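Local coordinates for protein thermostable carboxypeptidase 1 (Pyrococcus furiosus, PDB 1KA2) that releases amino acids one at a time from the C-terminus of peptide chains, acting as a cobalt-dependent metallocarboxypeptidase of broad specificity, at residues A[34-39]-A[238-243]; A[71-76]-A[85-90]; A[79-84]-A[469-474]; A[214-219]-A[251-256]. All coordinates share one frame; numbering follows the deposited sequence.

Contact 1. Residues A[34-39]-A[238-243]; sequences LEVNMP and HPFTTE
Glu35 and Val36, at the end of helix 8-36, meet Phe240 across a wide backbone gap, the nearest alpha carbons being Glu35 CA and His238 CA at 8.5 Å. Side chains alone bridge it, chiefly the benzyl group of Phe240. Its CG stands between the backbone N and the carbonyl carbon (chi1 67°), and this turn carries the ring off its own chain toward the helix end. There Phe240 CE2 comes to 3.7 Å from Glu35 CB, and Glu35 CG meets the same corner of the ring, approaching obliquely. The glutamate thus offers its methylenes to the aromatic carbons, while a bend at chi2 (-58°) turns the carboxylate toward His238 (Glu35 OE1 to His238 ND1 5.2 Å, no contact), its plane 87° from that of the ring. A glutamate suits such an exposed place, being apolar along its stem and charged at the end. Val36 CG2 adds a looser touch, 4.5 Å from Phe240 CZ. Replacing Phe240 by an alanine would probably open a gap here and leave the stem of Glu35 without its apolar partner. The ring also lies about 5 Å from the side chain of Glu270, the predicted proton donor/acceptor. Around the contact, strand 241-243 pairs antiparallel with strand 248-253; Pro239 and Thr241 pack on helix 261-278, which carries the HEXXH motif, whereas Thr242 joins Phe240 against helix 8-36.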
# COMPACT_ATOMS: atom_id res chain seq x y z
N LEU A 34 -4.52 -2.89 3.86
CA LEU A 34 -5.50 -2.93 4.92
C LEU A 34 -5.33 -4.23 5.73
O LEU A 34 -5.31 -4.19 6.96
CB LEU A 34 -6.91 -2.81 4.34
CG LEU A 34 -8.17 -3.34 5.05
CD1 LEU A 34 -8.03 -3.34 6.55
CD2 LEU A 34 -9.35 -2.48 4.62
N GLU A 35 -5.16 -5.36 5.03
CA GLU A 35 -5.00 -6.67 5.68
C GLU A 35 -3.64 -6.91 6.32
O GLU A 35 -3.55 -7.53 7.38
CB GLU A 35 -5.21 -7.81 4.67
CG GLU A 35 -6.62 -8.02 4.12
CD GLU A 35 -7.65 -8.27 5.20
OE1 GLU A 35 -7.39 -9.04 6.16
OE2 GLU A 35 -8.75 -7.71 5.08
N VAL A 36 -2.58 -6.44 5.68
CA VAL A 36 -1.23 -6.69 6.16
C VAL A 36 -0.50 -5.65 7.01
O VAL A 36 0.24 -6.02 7.92
CB VAL A 36 -0.31 -7.06 4.96
CG1 VAL A 36 1.13 -7.31 5.43
CG2 VAL A 36 -0.86 -8.31 4.26
N ASN A 37 -0.70 -4.36 6.75
CA ASN A 37 0.04 -3.35 7.50
C ASN A 37 -0.71 -2.31 8.31
O ASN A 37 -0.25 -1.92 9.39
CB ASN A 37 0.98 -2.60 6.55
CG ASN A 37 1.86 -3.53 5.76
OD1 ASN A 37 2.50 -4.41 6.31
ND2 ASN A 37 1.91 -3.34 4.44
N MET A 38 -1.83 -1.85 7.78
CA MET A 38 -2.64 -0.79 8.38
C MET A 38 -2.88 -0.78 9.88
O MET A 38 -3.32 -1.77 10.46
CB MET A 38 -4.00 -0.71 7.67
CG MET A 38 -4.78 0.57 7.97
SD MET A 38 -6.48 0.56 7.37
CE MET A 38 -7.20 -0.68 8.47
N PRO A 39 -2.55 0.34 10.54
CA PRO A 39 -2.79 0.40 11.99
C PRO A 39 -4.29 0.28 12.11
O PRO A 39 -5.01 0.85 11.30
CB PRO A 39 -2.31 1.80 12.41
CG PRO A 39 -1.58 2.35 11.24
CD PRO A 39 -1.63 1.39 10.09
N HIS A 238 -6.42 -13.90 6.98
CA HIS A 238 -6.80 -14.98 6.07
C HIS A 238 -5.92 -14.92 4.82
O HIS A 238 -5.74 -13.87 4.23
CB HIS A 238 -8.28 -14.87 5.64
CG HIS A 238 -9.24 -14.78 6.78
ND1 HIS A 238 -9.60 -13.58 7.37
CD2 HIS A 238 -9.91 -15.74 7.47
CE1 HIS A 238 -10.43 -13.81 8.36
NE2 HIS A 238 -10.64 -15.11 8.45
N PRO A 239 -5.36 -16.08 4.41
CA PRO A 239 -4.50 -16.16 3.23
C PRO A 239 -5.20 -15.74 1.96
O PRO A 239 -6.35 -16.12 1.72
CB PRO A 239 -4.12 -17.64 3.19
CG PRO A 239 -4.18 -18.06 4.62
CD PRO A 239 -5.43 -17.37 5.11
N PHE A 240 -4.52 -14.94 1.15
CA PHE A 240 -5.06 -14.50 -0.13
C PHE A 240 -3.93 -14.16 -1.08
O PHE A 240 -2.76 -14.16 -0.70
CB PHE A 240 -6.00 -13.29 0.06
CG PHE A 240 -5.31 -12.03 0.52
CD1 PHE A 240 -4.73 -11.17 -0.40
CD2 PHE A 240 -5.24 -11.73 1.87
CE1 PHE A 240 -4.08 -10.01 0.03
CE2 PHE A 240 -4.60 -10.57 2.31
CZ PHE A 240 -4.02 -9.71 1.38
N THR A 241 -4.29 -13.88 -2.33
CA THR A 241 -3.33 -13.52 -3.35
C THR A 241 -3.82 -12.25 -4.03
O THR A 241 -5.01 -12.10 -4.28
CB THR A 241 -3.23 -14.64 -4.43
OG1 THR A 241 -2.63 -15.81 -3.86
CG2 THR A 241 -2.40 -14.17 -5.63
N THR A 242 -2.90 -11.32 -4.28
CA THR A 242 -3.25 -10.08 -4.97
C THR A 242 -2.29 -9.84 -6.10
O THR A 242 -1.13 -10.22 -6.03
CB THR A 242 -3.12 -8.82 -4.13
OG1 THR A 242 -2.66 -9.14 -2.81
CG2 THR A 242 -4.42 -8.06 -4.14
N GLU A 243 -2.77 -9.15 -7.12
CA GLU A 243 -1.95 -8.81 -8.25
C GLU A 243 -1.95 -7.30 -8.37
O GLU A 243 -2.98 -6.70 -8.67
CB GLU A 243 -2.53 -9.39 -9.54
CG GLU A 243 -3.07 -10.79 -9.39
CD GLU A 243 -4.53 -10.83 -8.97
OE1 GLU A 243 -5.33 -10.04 -9.52
OE2 GLU A 243 -4.88 -11.66 -8.10

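Contact 2. Residues A[71-76]-A[85-90]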
# COMPACT_ATOMS: atom_id res chain seq x y z
N GLU A 71 -18.59 -0.18 -28.24
CA GLU A 71 -19.65 -0.54 -29.17
C GLU A 71 -19.09 -0.49 -30.58
O GLU A 71 -19.27 -1.43 -31.36
CB GLU A 71 -20.83 0.42 -29.04
CG GLU A 71 -21.97 -0.13 -28.20
CD GLU A 71 -22.51 -1.44 -28.75
OE1 GLU A 71 -22.91 -1.45 -29.93
OE2 GLU A 71 -22.52 -2.44 -28.01
N LYS A 72 -18.41 0.61 -30.90
CA LYS A 72 -17.82 0.80 -32.22
C LYS A 72 -16.89 -0.35 -32.59
O LYS A 72 -17.05 -0.97 -33.65
CB LYS A 72 -17.05 2.12 -32.25
CG LYS A 72 -16.42 2.44 -33.60
CD LYS A 72 -15.57 3.70 -33.51
CE LYS A 72 -14.99 4.08 -34.86
NZ LYS A 72 -16.06 4.45 -35.83
N ALA A 73 -15.92 -0.64 -31.73
CA ALA A 73 -14.96 -1.71 -31.99
C ALA A 73 -15.67 -3.05 -32.14
O ALA A 73 -15.27 -3.90 -32.93
CB ALA A 73 -13.95 -1.79 -30.85
N LYS A 74 -16.74 -3.23 -31.37
CA LYS A 74 -17.52 -4.46 -31.41
C LYS A 74 -18.09 -4.60 -32.82
O LYS A 74 -18.46 -5.69 -33.26
CB LYS A 74 -18.64 -4.38 -30.36
CG LYS A 74 -19.42 -5.68 -30.17
CD LYS A 74 -20.49 -5.51 -29.10
CE LYS A 74 -21.26 -6.80 -28.92
NZ LYS A 74 -22.29 -6.70 -27.86
N GLY A 75 -18.13 -3.47 -33.52
CA GLY A 75 -18.64 -3.46 -34.88
C GLY A 75 -17.52 -3.48 -35.91
O GLY A 75 -17.68 -2.98 -37.01
N LEU A 76 -16.39 -4.05 -35.54
CA LEU A 76 -15.26 -4.14 -36.45
C LEU A 76 -14.95 -5.65 -36.68
O LEU A 76 -15.00 -6.47 -35.75
CB LEU A 76 -14.04 -3.45 -35.85
CG LEU A 76 -14.17 -1.94 -35.63
CD1 LEU A 76 -12.86 -1.30 -35.14
CD2 LEU A 76 -14.55 -1.19 -36.90
N GLY A 85 -10.47 -10.00 -27.68
CA GLY A 85 -10.57 -10.34 -26.28
C GLY A 85 -10.85 -9.09 -25.47
O GLY A 85 -11.61 -9.12 -24.50
N ILE A 86 -10.24 -7.99 -25.89
CA ILE A 86 -10.42 -6.71 -25.22
C ILE A 86 -11.89 -6.36 -25.18
O ILE A 86 -12.44 -6.03 -24.12
CB ILE A 86 -9.66 -5.59 -25.95
CG1 ILE A 86 -8.16 -5.91 -25.97
CG2 ILE A 86 -9.88 -4.25 -25.26
CD1 ILE A 86 -7.37 -4.93 -26.77
N VAL A 87 -12.53 -6.44 -26.35
CA VAL A 87 -13.94 -6.12 -26.48
C VAL A 87 -14.86 -7.08 -25.72
O VAL A 87 -15.74 -6.64 -24.98
CB VAL A 87 -14.36 -6.10 -27.97
CG1 VAL A 87 -15.84 -5.74 -28.09
CG2 VAL A 87 -13.50 -5.10 -28.74
N ARG A 88 -14.65 -8.38 -25.87
CA ARG A 88 -15.50 -9.34 -25.17
C ARG A 88 -15.49 -9.02 -23.68
O ARG A 88 -16.54 -8.87 -23.06
CB ARG A 88 -15.01 -10.78 -25.37
CG ARG A 88 -16.04 -11.82 -24.95
CD ARG A 88 -15.47 -13.23 -24.81
NE ARG A 88 -14.93 -13.51 -23.47
CZ ARG A 88 -13.69 -13.24 -23.08
NH1 ARG A 88 -12.83 -12.68 -23.92
NH2 ARG A 88 -13.31 -13.54 -21.84
N VAL A 89 -14.29 -8.91 -23.12
CA VAL A 89 -14.12 -8.62 -21.70
C VAL A 89 -14.77 -7.29 -21.30
O VAL A 89 -15.55 -7.24 -20.35
CB VAL A 89 -12.61 -8.60 -21.33
CG1 VAL A 89 -12.42 -8.05 -19.91
CG2 VAL A 89 -12.04 -9.99 -21.44
N LEU A 90 -14.45 -6.23 -22.02
CA LEU A 90 -15.02 -4.93 -21.70
C LEU A 90 -16.52 -4.87 -21.94
O LEU A 90 -17.24 -4.17 -21.22
CB LEU A 90 -14.30 -3.81 -22.48
CG LEU A 90 -12.86 -3.54 -22.01
CD1 LEU A 90 -12.23 -2.46 -22.88
CD2 LEU A 90 -12.85 -3.10 -20.55
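Ala73 and Lys74, at the end of helix 64-74, receive Val87 of helix 81-99, whose two methyl groups divide the work between them. The purely apolar part is the meeting of Val87 CG2 with Ala73 CB at 4.0 Å. Both residues are buried, and the small alanine is consistent with the close approach here, Lys74 CA and Val87 CA being 6.3 Å apart. The second apolar touch uses the stem of a charged residue: Val87 CG1 sits 3.9 Å from Lys74 CB and close to Lys74 CG as well. With Val87 CG1 anti to the backbone N (chi1 -179°), the branched valine straddles its two neighbours, one methyl for each, a use that suits a beta-branched residue. Electrostatics enter only beyond this touch. Lys74 runs on fully extended from CG, and its NZ makes a salt bridge with Asp91, one turn farther along helix 81-99, so that the lysine lends carbon to the interface and charge to its exposed border. Backbone bonding shapes the exit from the first helix, where Leu76 N donates to Ala73 O at 2.8 Å. Helix 8-36 packs nearby, through Thr9 on Ala73 and Ile10 on Ile86. Far from the annotated sites, this is the packing of an alpha-alpha hairpin, in which two consecutive helices fold back on each other across a short connection.

Contact 3. Residues A[79-84]-A[469-474]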
# COMPACT_ATOMS: atom_id res chain seq x y z
N LEU A 79 -10.37 -7.26 -36.69
CA LEU A 79 -9.65 -7.48 -35.42
C LEU A 79 -9.15 -8.90 -35.11
O LEU A 79 -9.86 -9.89 -35.33
CB LEU A 79 -10.54 -7.09 -34.25
CG LEU A 79 -11.10 -5.67 -34.37
CD1 LEU A 79 -12.18 -5.36 -33.33
CD2 LEU A 79 -10.03 -4.59 -34.18
N ASN A 80 -7.93 -8.99 -34.58
CA ASN A 80 -7.35 -10.28 -34.20
C ASN A 80 -7.97 -10.77 -32.90
O ASN A 80 -8.79 -10.07 -32.30
CB ASN A 80 -5.82 -10.16 -34.04
CG ASN A 80 -5.42 -9.06 -33.05
OD1 ASN A 80 -5.84 -9.07 -31.90
ND2 ASN A 80 -4.61 -8.12 -33.51
N GLU A 81 -7.58 -11.96 -32.45
CA GLU A 81 -8.12 -12.54 -31.22
C GLU A 81 -7.87 -11.67 -29.98
O GLU A 81 -8.76 -11.51 -29.13
CB GLU A 81 -7.53 -13.93 -31.02
CG GLU A 81 -6.01 -13.95 -30.90
CD GLU A 81 -5.37 -14.94 -31.85
OE1 GLU A 81 -5.68 -16.15 -31.75
OE2 GLU A 81 -4.56 -14.51 -32.70
N TYR A 82 -6.68 -11.10 -29.89
CA TYR A 82 -6.32 -10.26 -28.75
C TYR A 82 -7.20 -9.03 -28.65
O TYR A 82 -7.83 -8.79 -27.61
CB TYR A 82 -4.85 -9.84 -28.86
CG TYR A 82 -3.92 -11.02 -29.06
CD1 TYR A 82 -3.45 -11.35 -30.33
CD2 TYR A 82 -3.53 -11.81 -27.98
CE1 TYR A 82 -2.62 -12.46 -30.52
CE2 TYR A 82 -2.70 -12.91 -28.16
CZ TYR A 82 -2.25 -13.23 -29.43
OH TYR A 82 -1.44 -14.32 -29.61
N GLU A 83 -7.25 -8.24 -29.72
CA GLU A 83 -8.08 -7.04 -29.74
C GLU A 83 -9.54 -7.44 -29.51
O GLU A 83 -10.32 -6.68 -28.94
CB GLU A 83 -7.96 -6.34 -31.09
CG GLU A 83 -6.53 -6.08 -31.53
CD GLU A 83 -6.46 -5.56 -32.96
OE1 GLU A 83 -6.97 -6.25 -33.87
OE2 GLU A 83 -5.91 -4.46 -33.16
N ARG A 84 -9.90 -8.63 -29.96
CA ARG A 84 -11.26 -9.12 -29.79
C ARG A 84 -11.49 -9.43 -28.32
O ARG A 84 -12.56 -9.15 -27.77
CB ARG A 84 -11.47 -10.39 -30.62
CG ARG A 84 -12.92 -10.71 -30.92
CD ARG A 84 -13.03 -12.07 -31.60
NE ARG A 84 -12.10 -12.17 -32.73
CZ ARG A 84 -11.77 -13.31 -33.33
NH1 ARG A 84 -12.30 -14.46 -32.92
NH2 ARG A 84 -10.90 -13.30 -34.33
N SER A 469 -7.31 -13.38 -20.05
CA SER A 469 -8.76 -13.31 -20.25
C SER A 469 -9.13 -13.19 -21.72
O SER A 469 -10.15 -12.57 -22.06
CB SER A 469 -9.34 -12.13 -19.49
OG SER A 469 -9.07 -12.27 -18.11
N ILE A 470 -8.32 -13.77 -22.59
CA ILE A 470 -8.60 -13.72 -24.02
C ILE A 470 -9.91 -14.45 -24.36
O ILE A 470 -10.74 -13.93 -25.10
CB ILE A 470 -7.43 -14.31 -24.82
CG1 ILE A 470 -6.27 -13.31 -24.83
CG2 ILE A 470 -7.86 -14.64 -26.23
CD1 ILE A 470 -4.97 -13.86 -25.35
N TYR A 471 -10.07 -15.65 -23.81
CA TYR A 471 -11.25 -16.47 -24.08
C TYR A 471 -12.07 -16.69 -22.82
O TYR A 471 -11.54 -16.66 -21.71
CB TYR A 471 -10.82 -17.84 -24.62
CG TYR A 471 -9.80 -17.79 -25.73
CD1 TYR A 471 -8.46 -18.07 -25.50
CD2 TYR A 471 -10.18 -17.46 -27.04
CE1 TYR A 471 -7.52 -18.04 -26.53
CE2 TYR A 471 -9.25 -17.43 -28.08
CZ TYR A 471 -7.93 -17.72 -27.82
OH TYR A 471 -7.02 -17.70 -28.85
N PRO A 472 -13.39 -16.93 -22.98
CA PRO A 472 -14.24 -17.16 -21.81
C PRO A 472 -13.76 -18.46 -21.17
O PRO A 472 -13.06 -19.24 -21.82
CB PRO A 472 -15.63 -17.30 -22.41
CG PRO A 472 -15.55 -16.48 -23.68
CD PRO A 472 -14.19 -16.85 -24.21
N PRO A 473 -14.13 -18.71 -19.91
CA PRO A 473 -13.70 -19.94 -19.23
C PRO A 473 -13.85 -21.22 -20.05
O PRO A 473 -12.89 -21.98 -20.21
CB PRO A 473 -14.57 -19.97 -17.98
CG PRO A 473 -14.76 -18.52 -17.68
CD PRO A 473 -15.03 -17.93 -19.05
N LYS A 474 -15.04 -21.46 -20.57
CA LYS A 474 -15.28 -22.67 -21.34
C LYS A 474 -14.43 -22.75 -22.60
O LYS A 474 -13.74 -23.74 -22.82
CB LYS A 474 -16.76 -22.79 -21.69
CG LYS A 474 -17.61 -23.08 -20.48
CD LYS A 474 -19.06 -23.28 -20.85
CE LYS A 474 -19.88 -23.65 -19.62
NZ LYS A 474 -21.25 -24.09 -20.00
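Tyr82 and Ile470 form the tight part of this contact, their alpha carbons 6.3 Å apart. Ile470 CD1 lies 3.6 Å from Tyr82 CD2 and almost as near CE2, meeting that side of the ring obliquely. The isoleucine earns its place by branching: with CG1 anti to the carbonyl carbon (chi1 -75°) the longer arm reaches Tyr82, while the other methyl, CG2, sits 3.3 Å above the plane of the Tyr471 ring, over its centre. One buried aliphatic side chain thereby serves two tyrosines. Phe284 extends the apolar patch, touching Ile470 and meeting the Tyr82 ring at a slant. The solvent side is looser. Glu81 is exposed, and its OE1 stays 3.6 Å from Tyr471 OH, a distant polar approach with the carboxylate nearly perpendicular to the phenol ring (83°). The stem of Glu81 packs instead on its neighbour, CG above one face of the Tyr82 ring near its rim. A glutamate in the first turn also suits the helix start, where a negative charge would probably be favoured by the positive end of the helix dipole. That start is fixed by a capping box: Glu83 N donates almost straight (173°) to Asn80 OD1 at 2.7 Å, and Asn80 N answers to Glu83 OE1 at 3.0 Å. Such reciprocal bonding is characteristic of a helix N-terminus, here that of helix 81-99, set against the loop leading into helix 473-481.

Contact 4. Residues A[214-219]-A[251-256]; sequences RVNLWI and ITTRYE
Asn216 and Tyr255 reach for each other from opposite directions, the amide from helix 209-223 and the phenol from the chain just past strand 248-253. Tyr255 has its CG anti to the carbonyl carbon (chi1 -61°), which swings the hydroxyl end toward the helix. Asn216 ND2 donates to Tyr255 OH at 3.2 Å, nearly straight at 171° yet weak. The same nitrogen is also 3.2 Å from Tyr255 CE2, so the amide meets the CE2-OH side of the phenol obliquely, its plane 34° from that of the ring. Thr263 OG1 is the stronger partner of Asn216 ND2, and it bonds Thr253 OG1 as well, so one hydroxyl of helix 261-278 ties helix 209-223 to strand 248-253. Thr253 adds its methyl, CG2 lying 4.1 Å from Asn216 ND2. Asparagine fits this buried spot because one short amide can serve two hydroxyls. A phenylalanine in place of Tyr255 would probably leave the Asn216 amide without its second, weaker acceptor. Nearby, Arg254 leaves the backbone on the side away from helix 209-223, and its NE forms a salt bridge with Glu256 OE2 at 2.9 Å. Tyr255 rests along helix 209-223, on Arg209, Met212 and Glu213; helix 261-278 supplies Thr263 and Thr267, and strand 248-253 runs in the middle of its sheet, parallel to strand 231-235 and antiparallel to strand 241-243.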
# COMPACT_ATOMS: atom_id res chain seq x y z
N ARG A 214 10.29 -20.46 8.26
CA ARG A 214 11.53 -20.93 7.66
C ARG A 214 11.16 -22.04 6.66
O ARG A 214 11.75 -22.15 5.58
CB ARG A 214 12.49 -21.49 8.72
CG ARG A 214 13.23 -20.42 9.54
CD ARG A 214 14.48 -21.00 10.23
NE ARG A 214 14.23 -21.54 11.56
CZ ARG A 214 14.06 -20.80 12.65
NH1 ARG A 214 14.12 -19.48 12.57
NH2 ARG A 214 13.85 -21.38 13.83
N VAL A 215 10.18 -22.86 7.03
CA VAL A 215 9.74 -23.95 6.16
C VAL A 215 9.00 -23.38 4.94
O VAL A 215 9.28 -23.76 3.81
CB VAL A 215 8.83 -24.95 6.92
CG1 VAL A 215 8.17 -25.90 5.96
CG2 VAL A 215 9.67 -25.75 7.92
N ASN A 216 8.04 -22.48 5.18
CA ASN A 216 7.31 -21.88 4.06
C ASN A 216 8.28 -21.18 3.09
O ASN A 216 8.18 -21.36 1.88
CB ASN A 216 6.25 -20.88 4.54
CG ASN A 216 5.01 -21.56 5.13
OD1 ASN A 216 4.68 -22.69 4.76
ND2 ASN A 216 4.31 -20.86 6.03
N LEU A 217 9.20 -20.39 3.63
CA LEU A 217 10.18 -19.68 2.81
C LEU A 217 10.96 -20.65 1.91
O LEU A 217 11.14 -20.41 0.71
CB LEU A 217 11.18 -18.92 3.69
CG LEU A 217 11.84 -17.64 3.14
CD1 LEU A 217 13.23 -17.47 3.78
CD2 LEU A 217 11.95 -17.69 1.63
N TRP A 218 11.41 -21.76 2.51
CA TRP A 218 12.17 -22.77 1.79
C TRP A 218 11.35 -23.38 0.66
O TRP A 218 11.86 -23.61 -0.44
CB TRP A 218 12.59 -23.88 2.74
CG TRP A 218 13.52 -24.90 2.14
CD1 TRP A 218 14.89 -24.85 2.10
CD2 TRP A 218 13.15 -26.16 1.55
NE1 TRP A 218 15.39 -25.99 1.53
CE2 TRP A 218 14.35 -26.82 1.18
CE3 TRP A 218 11.93 -26.79 1.29
CZ2 TRP A 218 14.37 -28.08 0.58
CZ3 TRP A 218 11.94 -28.05 0.69
CH2 TRP A 218 13.16 -28.68 0.34
N ILE A 219 10.08 -23.65 0.93
CA ILE A 219 9.23 -24.23 -0.10
C ILE A 219 9.01 -23.25 -1.24
O ILE A 219 9.09 -23.62 -2.42
CB ILE A 219 7.86 -24.66 0.49
CG1 ILE A 219 8.07 -25.81 1.47
CG2 ILE A 219 6.91 -25.06 -0.64
CD1 ILE A 219 6.79 -26.34 2.10
N ILE A 251 1.23 -12.76 -1.91
CA ILE A 251 0.41 -13.74 -1.20
C ILE A 251 0.68 -13.63 0.29
O ILE A 251 1.72 -13.11 0.72
CB ILE A 251 0.72 -15.22 -1.63
CG1 ILE A 251 2.09 -15.65 -1.09
CG2 ILE A 251 0.70 -15.35 -3.15
CD1 ILE A 251 2.42 -17.10 -1.36
N THR A 252 -0.26 -14.10 1.09
CA THR A 252 -0.09 -14.09 2.53
C THR A 252 -0.52 -15.45 3.06
O THR A 252 -1.16 -16.24 2.36
CB THR A 252 -0.97 -13.03 3.22
OG1 THR A 252 -2.35 -13.39 3.10
CG2 THR A 252 -0.76 -11.67 2.58
N THR A 253 -0.14 -15.75 4.29
CA THR A 253 -0.54 -16.99 4.92
C THR A 253 -0.74 -16.58 6.35
O THR A 253 -0.72 -15.39 6.66
CB THR A 253 0.57 -18.06 4.86
OG1 THR A 253 0.05 -19.30 5.39
CG2 THR A 253 1.78 -17.63 5.68
N ARG A 254 -0.96 -17.55 7.21
CA ARG A 254 -1.11 -17.23 8.61
C ARG A 254 -0.49 -18.37 9.37
O ARG A 254 -0.37 -19.48 8.84
CB ARG A 254 -2.58 -17.07 9.01
CG ARG A 254 -3.40 -18.32 8.94
CD ARG A 254 -4.75 -18.07 9.56
NE ARG A 254 -5.70 -19.11 9.18
CZ ARG A 254 -6.93 -18.87 8.73
NH1 ARG A 254 -7.36 -17.62 8.60
NH2 ARG A 254 -7.73 -19.88 8.41
N TYR A 255 -0.07 -18.09 10.59
CA TYR A 255 0.54 -19.08 11.43
C TYR A 255 -0.31 -19.27 12.68
O TYR A 255 -0.19 -18.51 13.63
CB TYR A 255 1.96 -18.62 11.80
CG TYR A 255 2.86 -18.45 10.59
CD1 TYR A 255 3.09 -17.19 10.03
CD2 TYR A 255 3.47 -19.55 9.98
CE1 TYR A 255 3.91 -17.04 8.90
CE2 TYR A 255 4.28 -19.41 8.86
CZ TYR A 255 4.50 -18.15 8.32
OH TYR A 255 5.31 -18.01 7.21
N GLU A 256 -1.20 -20.27 12.64
CA GLU A 256 -2.09 -20.58 13.76
C GLU A 256 -1.31 -20.90 15.03
O GLU A 256 -1.80 -20.68 16.13
CB GLU A 256 -2.98 -21.79 13.44
CG GLU A 256 -4.05 -21.59 12.39
CD GLU A 256 -3.52 -21.72 10.99
OE1 GLU A 256 -2.32 -22.05 10.84
OE2 GLU A 256 -4.29 -21.51 10.04

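In the fold
The four contacts fall into two pairs. Contacts 1 and 4, with centres 14 Å apart, share the small sheet beside the metal site: Phe240 O and Thr252 N, 3.1 Å apart, probably hydrogen-bond across adjacent strands. The side chains of Phe240 and Thr253 lie about 8 and 12 Å from the bound magnesium, which His269, His273 and Glu299 hold in this structure. Contacts 2 and 3, with centres 10 Å apart, both use helix 81-99, where Arg88 NH1 probably bonds Ser469 O at 3.3 Å. This second pair is remote, the centres of contacts 1 and 2 being 34 Å apart, and contacts 2 and 4 lie on opposite sides of the chain's centre.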